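Local coordinates for protein HIAXHD3 (PDB 3ZXK) that probably releases arabinofuranose side chains from xylan-type polysaccharides, as an exo-acting arabinofuranosidase of glycoside hydrolase family 43, at residues 88-93 / 115-120; 94-99 / 111-116; 424-429 / 436-441. All blocks are in the same frame, centred on the assembly; numbering follows the deposited sequence.

Overall arrangement
From the N terminus the chain first enters the family 43 domain. Contact 1 opens there on strand 87-91 and closes in the loop after strand 106-113. Contact 2 nests inside it, closing the hairpin of strands 96-103 and 106-113. The two share G115 and N116 and belong to one four-stranded sheet, with Y90 of contact 1 bonded to D95 of contact 2. Contact 3 comes in series, much later. It closes the short loop between strands 418-429 and 436-448 in the concanavalin A-like domain. It lies on the opposite side of the chain's centre, its centre about 43 Å from that of contact 2. Contact 3 touches neither of the others.

Contact 1: 88-93 / 115-120; sequences LRYRRS and GNALAN
Y90 points its phenol end at the turn of A117 and L118. CG of Y90 lies anti to the backbone N (chi1 174°), which carries the ring out from the strand edge and toward 115-120. The hydroxyl does most of the touching. L118 N donates to Y90 OH over 3.0 Å, and the bond is bent, with 137° at the hydrogen. The strongest partner of this hydroxyl is the carboxylate of D95, so the OH is held between a carboxylate and a backbone N-H. A117 CB comes obliquely to the ring, 3.9 Å from Y90 CZ. The side chain of L118 crosses that of Y90 at about a right angle, and its CB stands 4.1 Å from Y90 CE2.

In family 43 enzymes the catalytic domain is a five-bladed beta-propeller. Strand 87-91 is an outermost strand of one of its four-stranded sheets, and 115-120 belongs to the loop that leads to the strand at the far edge, 132-137. That loop makes a short 3-10 turn. N116 O is gripped there from opposite faces by A119 N and by N120 ND2, the latter at 2.8 Å.

The side chains of R92 and L118 run alongside one another, pointing opposite ways. L118 CD1 reaches R92 O at 3.5 Å, while R92 CG meets L118 CB at 4.1 Å. The arginine chain is bent at chi2 (66°) and folds back over its own strand. Its NH1 donates to Y90 O at 3.0 Å, and NH2 bonds to R24 O.

Contact 2: 94-99 / 111-116; sequences NDRFYW and TSPGGN
R96, F97 and Y98 pair with P113, S112 and T111 as antiparallel strands whose directions differ by 166°. F97 and S112 form the hydrogen-bonded pair, and F97 N meets S112 O at 2.8 Å. R96 with P113 and Y98 with T111 are non-hydrogen-bonded pairs, with their side chains on the same face of the sheet.

On that face T111 is the meeting point. Its CG2 sits over one face of the Y98 ring, offset toward the rim, in a CH-pi contact 4.1 Å from the centroid. R96 was modelled in two conformers, so its grip on T111 is uncertain. In one of them the chain turns at chi3 (-59°), and R96 NH1 donates to T111 OG1 at 3.1 Å, the oxygen tilted somewhat from the guanidinium plane. OG1 also bonds to T134, its stronger partner, on the next strand.

F97 lies on the other face. The edge of its ring meets S112 O and the CA of G114, which is 3.8 Å from F97 CE1. Y90 and W129 meet the same ring.

D95 holds the end of the hairpin. Its OD2 takes N116 N at 2.6 Å, on the syn side but 34° out of the carboxylate plane. Its backbone O takes G114 N at 2.8 Å, and OD1 packs 3.2 Å from G114 CA. An alanine here removes the carboxylate, and N116 N and Y90 OH would probably each lose a partner, freeing the 114-116 turn to shift.

D95 and R96 both face R91, which makes a G1 beta bulge where strand 87-91 turns into 96-103. The contact is thus the middle hairpin of a four-stranded antiparallel sheet, consistent with a blade of the family 43 beta-propeller.

Contact 3: 424-429 / 436-441; sequences VDDLRL and TASTGR
R441 lays one face of its guanidinium over D425 OD1 and D426 CB, while water 1 sits at its edge. The D425 carboxylate stands at 90° to that plane. Its OD1 is 3.2 Å from R441 NE, a purely electrostatic salt bridge, since the oxygen sits off the guanidinium plane where the N-H bonds do not aim. Water 1 links the pair in a second way: it accepts from R441 NH2 and donates to D425 OD2, both at 2.6 Å. The R428 guanidinium has the D426 carboxylate at its edge. R428 NE donates to D426 OD1 at 2.9 Å, in the guanidinium plane though 30° out of the carboxylate plane. A437 CB and S438 CB approach R428 obliquely, the former 3.6 Å from NH1.

These residues form the end of an antiparallel hairpin in the concanavalin A-like domain. Strand 436-448 is an outermost strand of its eight-stranded sheet. A437 and S438 both face R428 in a classic beta bulge, and R428 O accepts from both amides, A437 N at 2.8 Å.

With chi1 at -178°, S438 OG is brought to D426, 2.7 Å from D426 O and 3.0 Å from D426 OD2. L427 CD2 packs against G440 CA.

Contact 1: 88-93 / 115-120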
# COMPACT_ATOMS: atom_id res chain seq x y z
N LEU A 88 -8.03 -8.32 -7.99
CA LEU A 88 -8.37 -9.42 -7.08
C LEU A 88 -9.86 -9.65 -7.14
O LEU A 88 -10.64 -8.69 -7.11
CB LEU A 88 -8.03 -9.06 -5.65
CG LEU A 88 -8.34 -10.08 -4.55
CD1 LEU A 88 -7.36 -11.23 -4.70
CD2 LEU A 88 -8.16 -9.47 -3.17
N ARG A 89 -10.28 -10.92 -7.18
CA ARG A 89 -11.70 -11.30 -7.03
C ARG A 89 -11.80 -12.63 -6.33
O ARG A 89 -10.87 -13.41 -6.33
CB ARG A 89 -12.47 -11.37 -8.38
CG ARG A 89 -12.61 -10.05 -9.16
CD ARG A 89 -13.64 -9.12 -8.52
NE ARG A 89 -13.60 -7.75 -9.03
CZ ARG A 89 -14.38 -7.25 -9.99
NH1 ARG A 89 -15.31 -7.99 -10.63
NH2 ARG A 89 -14.22 -5.99 -10.34
N TYR A 90 -12.96 -12.89 -5.73
CA TYR A 90 -13.21 -14.18 -5.10
C TYR A 90 -14.11 -15.04 -6.00
O TYR A 90 -15.19 -14.60 -6.43
CB TYR A 90 -13.93 -13.93 -3.79
CG TYR A 90 -14.37 -15.17 -3.08
CD1 TYR A 90 -13.45 -16.08 -2.54
CD2 TYR A 90 -15.73 -15.44 -2.92
CE1 TYR A 90 -13.87 -17.22 -1.86
CE2 TYR A 90 -16.17 -16.58 -2.28
CZ TYR A 90 -15.24 -17.46 -1.73
OH TYR A 90 -15.71 -18.59 -1.07
N ARG A 91 -13.65 -16.26 -6.26
CA ARG A 91 -14.38 -17.18 -7.13
C ARG A 91 -15.18 -18.10 -6.24
O ARG A 91 -14.62 -18.93 -5.53
CB ARG A 91 -13.40 -17.97 -7.99
CG ARG A 91 -14.06 -18.59 -9.21
CD ARG A 91 -13.04 -19.31 -10.06
NE ARG A 91 -13.62 -19.61 -11.38
CZ ARG A 91 -12.96 -20.19 -12.37
NH1 ARG A 91 -11.70 -20.61 -12.20
NH2 ARG A 91 -13.56 -20.39 -13.54
N ARG A 92 -16.51 -17.97 -6.30
CA ARG A 92 -17.39 -18.81 -5.47
C ARG A 92 -17.30 -20.30 -5.81
O ARG A 92 -17.33 -21.14 -4.91
CB ARG A 92 -18.84 -18.35 -5.57
CG ARG A 92 -19.16 -17.17 -4.66
CD ARG A 92 -18.44 -15.90 -5.04
NE ARG A 92 -19.06 -14.78 -4.33
CZ ARG A 92 -18.68 -13.52 -4.45
NH1 ARG A 92 -17.63 -13.22 -5.23
NH2 ARG A 92 -19.32 -12.57 -3.79
N SER A 93 -17.18 -20.62 -7.10
CA SER A 93 -17.30 -22.03 -7.51
C SER A 93 -16.22 -22.94 -6.91
O SER A 93 -16.49 -24.11 -6.65
CB SER A 93 -17.31 -22.16 -9.03
OG SER A 93 -16.08 -21.71 -9.56
N GLY A 115 -11.37 -20.48 2.85
CA GLY A 115 -11.88 -21.02 4.11
C GLY A 115 -13.39 -21.18 4.11
O GLY A 115 -14.03 -21.10 5.18
N ASN A 116 -13.97 -21.42 2.93
CA ASN A 116 -15.44 -21.57 2.79
C ASN A 116 -16.17 -20.24 3.04
O ASN A 116 -17.26 -20.21 3.62
CB ASN A 116 -15.98 -22.71 3.69
CG ASN A 116 -17.32 -23.27 3.22
OD1 ASN A 116 -17.65 -23.21 2.05
ND2 ASN A 116 -18.09 -23.82 4.16
N ALA A 117 -15.57 -19.15 2.57
CA ALA A 117 -16.14 -17.83 2.77
C ALA A 117 -17.58 -17.68 2.24
O ALA A 117 -18.40 -17.07 2.89
CB ALA A 117 -15.24 -16.78 2.15
N LEU A 118 -17.86 -18.26 1.06
CA LEU A 118 -19.18 -18.10 0.41
C LEU A 118 -20.30 -18.60 1.30
O LEU A 118 -21.45 -18.18 1.13
CB LEU A 118 -19.26 -18.83 -0.94
CG LEU A 118 -19.44 -20.36 -0.99
CD1 LEU A 118 -19.80 -20.81 -2.40
CD2 LEU A 118 -18.19 -21.09 -0.45
N ALA A 119 -19.94 -19.48 2.24
CA ALA A 119 -20.90 -20.13 3.14
C ALA A 119 -20.94 -19.52 4.54
O ALA A 119 -21.77 -19.91 5.37
CB ALA A 119 -20.60 -21.63 3.23
N ASN A 120 -20.04 -18.59 4.81
CA ASN A 120 -19.91 -17.99 6.14
C ASN A 120 -19.99 -16.47 6.03
O ASN A 120 -19.22 -15.75 6.67
CB ASN A 120 -18.59 -18.38 6.79
CG ASN A 120 -18.53 -19.85 7.16
OD1 ASN A 120 -19.10 -20.26 8.17
ND2 ASN A 120 -17.86 -20.66 6.35

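Contact 2: 94-99 / 111-116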
# COMPACT_ATOMS: atom_id res chain seq x y z
N ASN A 94 -15.03 -22.39 -6.68
CA ASN A 94 -14.00 -23.19 -6.02
C ASN A 94 -13.46 -22.55 -4.74
O ASN A 94 -12.39 -22.94 -4.28
CB ASN A 94 -12.86 -23.54 -6.99
CG ASN A 94 -12.14 -22.31 -7.49
OD1 ASN A 94 -12.56 -21.19 -7.22
ND2 ASN A 94 -11.05 -22.52 -8.19
N ASP A 95 -14.21 -21.62 -4.14
CA ASP A 95 -13.80 -20.96 -2.89
C ASP A 95 -12.33 -20.51 -2.90
O ASP A 95 -11.55 -20.83 -1.99
CB ASP A 95 -14.08 -21.92 -1.70
CG ASP A 95 -13.68 -21.33 -0.34
OD1 ASP A 95 -13.80 -20.10 -0.10
OD2 ASP A 95 -13.21 -22.11 0.51
N ARG A 96 -11.96 -19.75 -3.92
CA ARG A 96 -10.59 -19.35 -4.15
C ARG A 96 -10.50 -17.87 -4.53
O ARG A 96 -11.27 -17.39 -5.40
CB ARG A 96 -9.97 -20.23 -5.24
CG ARG A 96 -8.52 -19.93 -5.58
CD ARG A 96 -7.89 -21.07 -6.37
NE ARG A 96 -7.94 -22.32 -5.62
CZ ARG A 96 -7.02 -22.74 -4.75
NH1 ARG A 96 -5.91 -22.02 -4.52
NH2 ARG A 96 -7.19 -23.89 -4.13
N PHE A 97 -9.57 -17.16 -3.91
CA PHE A 97 -9.25 -15.79 -4.33
C PHE A 97 -8.18 -15.79 -5.43
O PHE A 97 -7.19 -16.54 -5.34
CB PHE A 97 -8.72 -14.98 -3.15
CG PHE A 97 -9.76 -14.62 -2.11
CD1 PHE A 97 -10.05 -15.51 -1.07
CD2 PHE A 97 -10.40 -13.37 -2.13
CE1 PHE A 97 -10.99 -15.17 -0.09
CE2 PHE A 97 -11.35 -13.04 -1.15
CZ PHE A 97 -11.64 -13.93 -0.14
N TYR A 98 -8.39 -14.97 -6.46
CA TYR A 98 -7.45 -14.83 -7.56
C TYR A 98 -6.91 -13.40 -7.64
O TYR A 98 -7.67 -12.45 -7.88
CB TYR A 98 -8.10 -15.13 -8.92
CG TYR A 98 -8.51 -16.57 -9.16
CD1 TYR A 98 -9.53 -17.18 -8.41
CD2 TYR A 98 -7.90 -17.33 -10.17
CE1 TYR A 98 -9.92 -18.50 -8.63
CE2 TYR A 98 -8.30 -18.64 -10.41
CZ TYR A 98 -9.30 -19.24 -9.62
OH TYR A 98 -9.70 -20.52 -9.89
N TRP A 99 -5.59 -13.28 -7.57
CA TRP A 99 -4.90 -12.00 -7.71
C TRP A 99 -4.09 -12.04 -8.99
O TRP A 99 -3.27 -12.94 -9.16
CB TRP A 99 -3.97 -11.75 -6.49
CG TRP A 99 -3.19 -10.45 -6.64
CD1 TRP A 99 -3.62 -9.19 -6.26
CD2 TRP A 99 -1.90 -10.25 -7.29
NE1 TRP A 99 -2.69 -8.23 -6.61
CE2 TRP A 99 -1.63 -8.81 -7.23
CE3 TRP A 99 -0.97 -11.09 -7.87
CZ2 TRP A 99 -0.46 -8.26 -7.73
CZ3 TRP A 99 0.20 -10.52 -8.40
CH2 TRP A 99 0.45 -9.14 -8.32
N THR A 111 -2.98 -17.26 -5.89
CA THR A 111 -4.31 -17.62 -5.38
C THR A 111 -4.25 -18.09 -3.94
O THR A 111 -3.22 -18.55 -3.48
CB THR A 111 -5.02 -18.71 -6.22
OG1 THR A 111 -4.26 -19.91 -6.15
CG2 THR A 111 -5.19 -18.28 -7.70
N SER A 112 -5.37 -18.00 -3.25
CA SER A 112 -5.52 -18.55 -1.91
C SER A 112 -6.90 -19.15 -1.74
O SER A 112 -7.87 -18.59 -2.24
CB SER A 112 -5.35 -17.44 -0.85
OG SER A 112 -5.65 -17.95 0.47
N PRO A 113 -7.01 -20.26 -0.98
CA PRO A 113 -8.35 -20.71 -0.62
C PRO A 113 -9.05 -19.66 0.27
O PRO A 113 -8.38 -18.81 0.86
CB PRO A 113 -8.07 -21.99 0.18
CG PRO A 113 -6.74 -21.76 0.80
CD PRO A 113 -5.97 -21.06 -0.30
N GLY A 114 -10.38 -19.72 0.34
CA GLY A 114 -11.17 -18.77 1.13
C GLY A 114 -11.77 -19.28 2.41
O GLY A 114 -12.59 -18.59 3.03
N GLY A 115 -11.37 -20.48 2.85
CA GLY A 115 -11.88 -21.02 4.11
C GLY A 115 -13.39 -21.18 4.11
O GLY A 115 -14.03 -21.10 5.18
N ASN A 116 -13.97 -21.42 2.93
CA ASN A 116 -15.44 -21.57 2.79
C ASN A 116 -16.17 -20.24 3.04
O ASN A 116 -17.26 -20.21 3.62
CB ASN A 116 -15.98 -22.71 3.69
CG ASN A 116 -17.32 -23.27 3.22
OD1 ASN A 116 -17.65 -23.21 2.05
ND2 ASN A 116 -18.09 -23.82 4.16

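Contact 3: 424-429 / 436-441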
# COMPACT_ATOMS: atom_id res chain seq x y z
N VAL A 424 20.53 12.06 10.50
CA VAL A 424 21.04 12.10 9.13
C VAL A 424 19.95 12.59 8.17
O VAL A 424 18.79 12.11 8.20
CB VAL A 424 21.55 10.70 8.71
CG1 VAL A 424 21.84 10.60 7.20
CG2 VAL A 424 22.76 10.29 9.56
N ASP A 425 20.30 13.52 7.29
CA ASP A 425 19.36 13.96 6.28
C ASP A 425 20.03 13.95 4.90
O ASP A 425 21.11 13.40 4.75
CB ASP A 425 18.74 15.33 6.66
CG ASP A 425 19.75 16.47 6.69
OD1 ASP A 425 20.94 16.31 6.37
OD2 ASP A 425 19.30 17.60 7.02
N ASP A 426 19.35 14.50 3.90
CA ASP A 426 19.87 14.53 2.52
C ASP A 426 20.18 13.13 1.95
O ASP A 426 21.14 12.95 1.20
CB ASP A 426 21.09 15.43 2.39
CG ASP A 426 21.42 15.76 0.95
OD1 ASP A 426 20.48 16.03 0.16
OD2 ASP A 426 22.63 15.74 0.59
N LEU A 427 19.33 12.17 2.29
CA LEU A 427 19.35 10.86 1.64
C LEU A 427 18.40 10.95 0.45
O LEU A 427 17.21 11.16 0.63
CB LEU A 427 18.86 9.78 2.60
CG LEU A 427 19.64 9.49 3.89
CD1 LEU A 427 18.76 8.85 4.95
CD2 LEU A 427 20.85 8.61 3.55
N ARG A 428 18.92 10.80 -0.76
CA ARG A 428 18.10 11.07 -1.95
C ARG A 428 18.35 10.07 -3.06
O ARG A 428 19.51 9.75 -3.36
CB ARG A 428 18.40 12.47 -2.52
CG ARG A 428 18.04 13.63 -1.62
CD ARG A 428 18.31 14.97 -2.28
NE ARG A 428 19.72 15.25 -2.54
CZ ARG A 428 20.28 15.28 -3.74
NH1 ARG A 428 19.56 15.04 -4.83
NH2 ARG A 428 21.57 15.55 -3.87
N LEU A 429 17.27 9.63 -3.69
CA LEU A 429 17.31 8.93 -4.98
C LEU A 429 17.05 9.95 -6.07
O LEU A 429 16.27 10.87 -5.87
CB LEU A 429 16.21 7.88 -5.07
CG LEU A 429 16.31 6.67 -4.16
CD1 LEU A 429 15.09 5.76 -4.30
CD2 LEU A 429 17.62 5.92 -4.43
N THR A 436 21.01 6.23 -6.56
CA THR A 436 21.29 7.13 -5.44
C THR A 436 21.92 8.46 -5.90
O THR A 436 22.90 8.49 -6.65
CB THR A 436 22.16 6.42 -4.38
OG1 THR A 436 21.46 5.27 -3.91
CG2 THR A 436 22.40 7.31 -3.18
N ALA A 437 21.34 9.56 -5.42
CA ALA A 437 21.89 10.89 -5.70
C ALA A 437 22.71 11.39 -4.52
O ALA A 437 23.68 12.11 -4.72
CB ALA A 437 20.77 11.87 -6.03
N SER A 438 22.32 11.02 -3.30
CA SER A 438 23.06 11.36 -2.08
C SER A 438 22.88 10.30 -0.99
O SER A 438 21.76 9.87 -0.72
CB SER A 438 22.61 12.71 -1.53
OG SER A 438 23.37 13.04 -0.37
N THR A 439 23.98 9.92 -0.36
CA THR A 439 23.97 8.93 0.72
C THR A 439 23.84 9.55 2.11
O THR A 439 23.91 8.86 3.13
CB THR A 439 25.22 8.02 0.66
OG1 THR A 439 26.39 8.84 0.67
CG2 THR A 439 25.22 7.20 -0.62
N GLY A 440 23.63 10.86 2.15
CA GLY A 440 23.26 11.55 3.38
C GLY A 440 24.42 12.19 4.11
O GLY A 440 25.57 11.95 3.81
N ARG A 441 24.09 13.02 5.09
CA ARG A 441 25.12 13.62 5.94
C ARG A 441 24.55 13.68 7.35
O ARG A 441 23.33 13.77 7.51
CB ARG A 441 25.45 15.05 5.46
CG ARG A 441 24.21 15.93 5.28
CD ARG A 441 24.53 17.41 5.30
NE ARG A 441 23.33 18.20 5.56
CZ ARG A 441 22.57 18.77 4.61
NH1 ARG A 441 22.88 18.66 3.32
NH2 ARG A 441 21.50 19.48 4.96
O HOH W 1 20.91 19.62 7.53